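Uncharacterized CONSERVED DOMAIN PROTEIN (Vibrio cholerae, PDB 3LKV) probably serves as the substrate-binding component of an ABC transporter, holding a phenylalanine molecule in the crystal. Local coordinates at residues L123-V126 / E127-V130; S207-E210 / G211-V214; A226-S229 / Y230-G234. One frame throughout, in Å; residues are numbered along the deposited sequence.

Contact 1: L123-V126 / E127-V130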
loop_
_atom_site.group_PDB
_atom_site.type_symbol
_atom_site.label_atom_id
_atom_site.label_comp_id
_atom_site.label_asym_id
_atom_site.label_seq_id
_atom_site.Cartn_x
_atom_site.Cartn_y
_atom_site.Cartn_z
ATOM N N LEU A 123 26.665 6.929 2.171
ATOM C CA LEU A 123 28.024 6.869 1.658
ATOM C C LEU A 123 28.673 5.565 2.105
ATOM O O LEU A 123 28.705 5.334 3.265
ATOM C CB LEU A 123 28.847 8.043 2.161
ATOM C CG LEU A 123 30.331 7.961 1.750
ATOM C CD1 LEU A 123 30.441 7.949 0.229
ATOM C CD2 LEU A 123 31.169 9.108 2.345
ATOM N N SER A 124 29.103 4.696 1.174
ATOM C CA SER A 124 29.705 3.412 1.513
ATOM C C SER A 124 31.089 3.583 2.119
ATOM O O SER A 124 31.847 4.383 1.657
ATOM C CB SER A 124 29.897 2.618 0.244
ATOM O OG SER A 124 28.661 2.307 -0.329
ATOM N N PRO A 125 31.428 2.805 3.142
ATOM C CA PRO A 125 32.824 2.790 3.602
ATOM C C PRO A 125 33.674 1.882 2.689
ATOM O O PRO A 125 33.965 0.706 3.003
ATOM C CB PRO A 125 32.708 2.189 5.010
ATOM C CG PRO A 125 31.531 1.210 4.873
ATOM C CD PRO A 125 30.617 1.741 3.776
ATOM N N VAL A 126 34.065 2.424 1.551
ATOM C CA VAL A 126 34.755 1.632 0.530
ATOM C C VAL A 126 36.081 1.015 1.092
ATOM O O VAL A 126 36.355 -0.163 0.891
ATOM C CB VAL A 126 34.977 2.510 -0.728
ATOM C CG1 VAL A 126 35.865 1.819 -1.801
ATOM C CG2 VAL A 126 33.609 2.951 -1.273
ATOM N N GLU A 127 36.884 1.826 1.786
ATOM C CA GLU A 127 38.140 1.357 2.396
ATOM C C GLU A 127 37.899 0.125 3.269
ATOM O O GLU A 127 38.587 -0.900 3.187
ATOM C CB GLU A 127 38.776 2.481 3.238
ATOM C CG GLU A 127 40.020 2.071 4.125
ATOM C CD GLU A 127 41.256 1.638 3.329
ATOM O OE1 GLU A 127 42.198 1.084 3.969
ATOM O OE2 GLU A 127 41.297 1.836 2.078
ATOM N N GLN A 128 36.884 0.219 4.093
ATOM C CA GLN A 128 36.530 -0.903 4.930
ATOM C C GLN A 128 36.103 -2.127 4.081
ATOM O O GLN A 128 36.450 -3.263 4.404
ATOM C CB GLN A 128 35.472 -0.434 5.920
ATOM C CG GLN A 128 35.186 -1.317 7.066
ATOM C CD GLN A 128 34.096 -0.745 8.013
ATOM O OE1 GLN A 128 33.630 0.395 7.866
ATOM N NE2 GLN A 128 33.711 -1.549 8.992
ATOM N N HIS A 129 35.419 -1.910 2.966
ATOM C CA HIS A 129 35.058 -3.024 2.104
ATOM C C HIS A 129 36.303 -3.700 1.468
ATOM O O HIS A 129 36.350 -4.911 1.340
ATOM C CB HIS A 129 34.107 -2.585 0.973
ATOM C CG HIS A 129 32.738 -2.199 1.440
ATOM N ND1 HIS A 129 31.858 -1.504 0.647
ATOM C CD2 HIS A 129 32.094 -2.420 2.611
ATOM C CE1 HIS A 129 30.730 -1.305 1.310
ATOM N NE2 HIS A 129 30.842 -1.856 2.505
ATOM N N VAL A 130 37.279 -2.914 1.040
ATOM C CA VAL A 130 38.482 -3.482 0.467
ATOM C C VAL A 130 39.242 -4.305 1.504
ATOM O O VAL A 130 39.744 -5.419 1.199
ATOM C CB VAL A 130 39.384 -2.383 -0.064
ATOM C CG1 VAL A 130 40.783 -2.943 -0.461
ATOM C CG2 VAL A 130 38.659 -1.673 -1.236
#

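Contact 2: S207-E210 / G211-V214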
loop_
_atom_site.group_PDB
_atom_site.type_symbol
_atom_site.label_atom_id
_atom_site.label_comp_id
_atom_site.label_asym_id
_atom_site.label_seq_id
_atom_site.Cartn_x
_atom_site.Cartn_y
_atom_site.Cartn_z
ATOM N N SER A 207 19.805 -3.169 -9.944
ATOM C CA SER A 207 18.633 -3.646 -10.651
ATOM C C SER A 207 18.946 -4.843 -11.562
ATOM O O SER A 207 18.052 -5.453 -12.110
ATOM C CB SER A 207 18.026 -2.483 -11.446
ATOM O OG SER A 207 18.821 -2.270 -12.616
ATOM N N ALA A 208 20.214 -5.183 -11.725
ATOM C CA ALA A 208 20.635 -6.283 -12.553
ATOM C C ALA A 208 21.542 -7.241 -11.781
ATOM O O ALA A 208 22.321 -7.950 -12.382
ATOM C CB ALA A 208 21.371 -5.743 -13.779
ATOM N N ILE A 209 21.441 -7.262 -10.463
ATOM C CA ILE A 209 22.371 -8.013 -9.642
ATOM C C ILE A 209 22.287 -9.519 -9.966
ATOM O O ILE A 209 23.305 -10.209 -9.988
ATOM C CB ILE A 209 22.141 -7.708 -8.128
ATOM C CG1 ILE A 209 23.237 -8.301 -7.253
ATOM C CG2 ILE A 209 20.758 -8.214 -7.637
ATOM C CD1 ILE A 209 24.567 -7.632 -7.365
ATOM N N GLU A 210 21.096 -10.019 -10.286
ATOM C CA GLU A 210 20.947 -11.442 -10.647
ATOM C C GLU A 210 21.793 -11.798 -11.869
ATOM O O GLU A 210 22.437 -12.832 -11.886
ATOM C CB GLU A 210 19.473 -11.850 -10.833
ATOM C CG GLU A 210 18.611 -11.514 -9.576
ATOM C CD GLU A 210 17.439 -12.473 -9.292
ATOM O OE1 GLU A 210 17.582 -13.707 -9.520
ATOM O OE2 GLU A 210 16.385 -11.980 -8.796
ATOM N N GLY A 211 21.779 -10.930 -12.876
ATOM C CA GLY A 211 22.580 -11.134 -14.067
ATOM C C GLY A 211 24.075 -11.018 -13.768
ATOM O O GLY A 211 24.897 -11.767 -14.324
HETATM N N MSE A 212 24.444 -10.098 -12.879
HETATM C CA MSE A 212 25.840 -10.008 -12.488
HETATM C C MSE A 212 26.283 -11.334 -11.858
HETATM O O MSE A 212 27.360 -11.828 -12.128
HETATM C CB MSE A 212 26.097 -8.857 -11.536
HETATM C CG MSE A 212 27.439 -8.891 -10.863
HETATM SE SE MSE A 212 27.801 -7.289 -9.784
HETATM C CE MSE A 212 28.343 -6.095 -11.292
ATOM N N ILE A 213 25.434 -11.900 -11.031
ATOM C CA ILE A 213 25.816 -13.066 -10.269
ATOM C C ILE A 213 25.842 -14.300 -11.180
ATOM O O ILE A 213 26.689 -15.178 -11.004
ATOM C CB ILE A 213 24.942 -13.221 -8.982
ATOM C CG1 ILE A 213 25.498 -12.238 -7.950
ATOM C CG2 ILE A 213 24.963 -14.664 -8.435
ATOM C CD1 ILE A 213 24.663 -11.987 -6.793
ATOM N N VAL A 214 24.983 -14.310 -12.192
ATOM C CA VAL A 214 24.977 -15.408 -13.127
ATOM C C VAL A 214 26.322 -15.427 -13.854
ATOM O O VAL A 214 26.952 -16.462 -13.914
ATOM C CB VAL A 214 23.784 -15.346 -14.140
ATOM C CG1 VAL A 214 24.015 -16.332 -15.364
ATOM C CG2 VAL A 214 22.481 -15.695 -13.430
#

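Contact 3: A226-S229 / Y230-G234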
loop_
_atom_site.group_PDB
_atom_site.type_symbol
_atom_site.label_atom_id
_atom_site.label_comp_id
_atom_site.label_asym_id
_atom_site.label_seq_id
_atom_site.Cartn_x
_atom_site.Cartn_y
_atom_site.Cartn_z
ATOM N N ALA A 226 28.136 -4.378 -1.526
ATOM C CA ALA A 226 28.105 -3.167 -0.679
ATOM C C ALA A 226 26.726 -3.023 -0.021
ATOM O O ALA A 226 26.486 -2.116 0.792
ATOM C CB ALA A 226 28.479 -1.939 -1.539
ATOM N N ALA A 227 25.817 -3.910 -0.394
ATOM C CA ALA A 227 24.441 -3.892 0.109
ATOM C C ALA A 227 24.037 -5.311 0.461
ATOM O O ALA A 227 24.348 -6.241 -0.268
ATOM C CB ALA A 227 23.470 -3.328 -0.957
ATOM N N THR A 228 23.275 -5.441 1.522
ATOM C CA THR A 228 22.708 -6.721 2.000
ATOM C C THR A 228 21.814 -7.391 0.974
ATOM O O THR A 228 21.829 -8.618 0.836
ATOM C CB THR A 228 21.896 -6.469 3.253
ATOM O OG1 THR A 228 22.739 -5.817 4.191
ATOM C CG2 THR A 228 21.342 -7.749 3.863
ATOM N N SER A 229 21.044 -6.595 0.242
ATOM C CA SER A 229 20.212 -7.140 -0.820
ATOM C C SER A 229 21.098 -7.941 -1.802
ATOM O O SER A 229 20.640 -8.888 -2.421
ATOM C CB SER A 229 19.422 -6.035 -1.538
ATOM O OG SER A 229 20.290 -4.970 -1.991
ATOM N N TYR A 230 22.369 -7.597 -1.930
ATOM C CA TYR A 230 23.190 -8.355 -2.872
ATOM C C TYR A 230 23.553 -9.770 -2.356
ATOM O O TYR A 230 23.633 -10.703 -3.156
ATOM C CB TYR A 230 24.446 -7.604 -3.242
ATOM C CG TYR A 230 24.255 -6.226 -3.843
ATOM C CD1 TYR A 230 23.066 -5.828 -4.403
ATOM C CD2 TYR A 230 25.326 -5.360 -3.924
ATOM C CE1 TYR A 230 22.922 -4.580 -4.947
ATOM C CE2 TYR A 230 25.217 -4.120 -4.498
ATOM C CZ TYR A 230 24.015 -3.721 -4.991
ATOM O OH TYR A 230 23.945 -2.477 -5.548
ATOM N N VAL A 231 23.735 -9.920 -1.041
ATOM C CA VAL A 231 24.101 -11.198 -0.426
ATOM C C VAL A 231 22.903 -12.126 -0.544
ATOM O O VAL A 231 23.049 -13.324 -0.864
ATOM C CB VAL A 231 24.597 -11.043 1.042
ATOM C CG1 VAL A 231 23.464 -10.663 1.977
ATOM C CG2 VAL A 231 25.160 -12.320 1.559
ATOM N N GLU A 232 21.711 -11.549 -0.387
ATOM C CA GLU A 232 20.462 -12.287 -0.573
ATOM C C GLU A 232 20.419 -12.949 -1.960
ATOM O O GLU A 232 19.821 -14.013 -2.098
ATOM C CB GLU A 232 19.224 -11.387 -0.346
ATOM C CG GLU A 232 18.880 -11.166 1.154
ATOM C CD GLU A 232 18.060 -9.884 1.451
ATOM O OE1 GLU A 232 17.455 -9.280 0.530
ATOM O OE2 GLU A 232 18.017 -9.483 2.634
ATOM N N ARG A 233 21.078 -12.371 -2.978
ATOM C CA ARG A 233 20.995 -12.935 -4.331
ATOM C C ARG A 233 22.216 -13.717 -4.721
ATOM O O ARG A 233 22.347 -14.051 -5.889
ATOM C CB ARG A 233 20.822 -11.820 -5.368
ATOM C CG ARG A 233 19.540 -11.037 -5.237
ATOM C CD ARG A 233 18.314 -11.905 -5.478
ATOM N NE ARG A 233 17.170 -11.046 -5.208
ATOM C CZ ARG A 233 15.887 -11.417 -5.146
ATOM N NH1 ARG A 233 14.958 -10.478 -4.908
ATOM N NH2 ARG A 233 15.526 -12.699 -5.324
ATOM N N GLY A 234 23.151 -13.928 -3.799
ATOM C CA GLY A 234 24.333 -14.768 -4.088
ATOM C C GLY A 234 25.735 -14.181 -4.001
ATOM O O GLY A 234 26.698 -14.881 -4.245
#

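Contact 1: L123-V126 / E127-V130
The imidazole of His129 sits against Pro125 at the start of helix 126-136. Pro125 O lies over one face of the ring, 3.5 Å from His129 CG and displaced toward the rim, while the proline ring crosses the far end of the imidazole, its CD 3.8 Å from His129 NE2. Ser124 CB comes up to the same end, 4.1 Å from His129 CE1. Gln128 crosses the CB-CG side of the proline at a slant, its extended chain carrying OE1 back to 3.5 Å from Pro125 CB; a polar amide suits this exposed position. Backbone bonds set these groups in place: His129 N donates to Pro125 O over 3.0 Å, and Val130 N to Val126 O over 2.9 Å. Proline is tolerated at the N-cap because the helix needs no N-H from this residue, while its carbonyl still accepts. Pro125 is also the centre of an inverse gamma turn whose bond, Val126 N to Ser124 O, is weak. With CG anti to its carbonyl carbon (chi1 -69°), His129 leans back toward the N-terminal end of the helix. Farther out, Tyr198 OH bonds to His129 ND1 and Leu239 O to NE2, fixing the ring's rotation, while Val126 packs on Leu157 and Leu161 of helix 152-167. Such is a helix N-terminus with proline at the N-cap, entered through an inverse gamma turn after strand 117-121 of a periplasmic-binding-protein fold.

Contact 2: S207-E210 / G211-V214
Ile209 holds CG1 anti to its backbone N (chi1 -171°), which carries CG1 and CD1 out on the side where Met212 and Ile213 also emerge. Met212, a selenomethionine, also starts anti to its N (chi1 167°) and stays extended until it bends at the selenium. The end of Ile209, CD1, crosses Met212 obliquely at SE, 4.1 Å away, and the terminal CE turns off. Ile213 instead lies side by side with Ile209 and points the same way, bringing its CD1 to 4.0 Å from Ile209 CG1. Bulky, branched isoleucines suit this buried side, and the flexible Met212 reaches Ile197 and Ala199 of strand 196-199 and also Val183 and Thr187 of helix 183-191. Glu210 is turned to the exposed side, as befits a carboxylate, where a long, weak ion pair links it to Arg233. Three backbone bonds hold the first two turns: Met212 N to Ala208 O at 3.1 Å, Ile213 N to Ile209 O at 2.9 Å and Val214 N to Glu210 O at 3.0 Å. Ala208 is the N-cap, and its carbonyl receives the first of them. What results is the opening of an amphipathic alpha-helix, with its apolar side laid on the sheet of an alpha/beta domain.

Contact 3: A226-S229 / Y230-G234
Tyr230 turns one face of its ring to Ala227, whose CB stands 3.9 Å from the ring centroid and only 6° off the ring normal, a CH-pi contact. The small methyl of alanine lets the ring come down directly on the chain before the helix. With CG anti to the carbonyl carbon (chi1 -57°), the ring folds back over Ala227. Tyr230 N donates to Ala227 O over 2.9 Å, from well above the carbonyl plane. Ser229 is the second main participant: chi1 of 53° keeps its OG close to the backbone, 3.8 Å from Tyr230 CD1, where a small polar side chain can be accommodated. Thr228 is third, lying side by side with Val231, its methyl CG2 toward this apolar neighbour at 4.1 Å from Val231 CG1. The exposed Glu232 crosses nearby and suits the outer side of the turn. Beyond the segments, Tyr230 OH bonds to Leu200 O, which anchors the far end of the ring, and the ring touches the bound phenylalanine. The short, weakly bonded helix stops in a Schellman motif, with Gly234 N bonded to Val231 O at 3.0 Å; the positive phi of Gly234 calls for glycine. This helix belongs to the beta-alpha-beta unit of strands 223-225 and 237-240, and through Tyr230 it lines the ligand pocket.

From the N terminus, contact 1 comes first, at the turn from strand 117-121 into helix 126-136. Contact 2 follows in the opening of helix 209-218, and contact 3 comes soon after strand 223-225. Each closes only a short local turn; the three run in series, none nesting in or crossing another. Contact 3 touches both others: His129 CE1 of contact 1 packs on Ala226 CB at 3.7 Å, and Ile209 CG1 of contact 2 meets Tyr230 CD1 at 3.8 Å. Contacts 1 and 2 do not touch, their nearest atoms being about 12 Å apart. Through these two meetings the helices are tied together about the mixed sheet, and contact 3 alone of the three touches the bound phenylalanine.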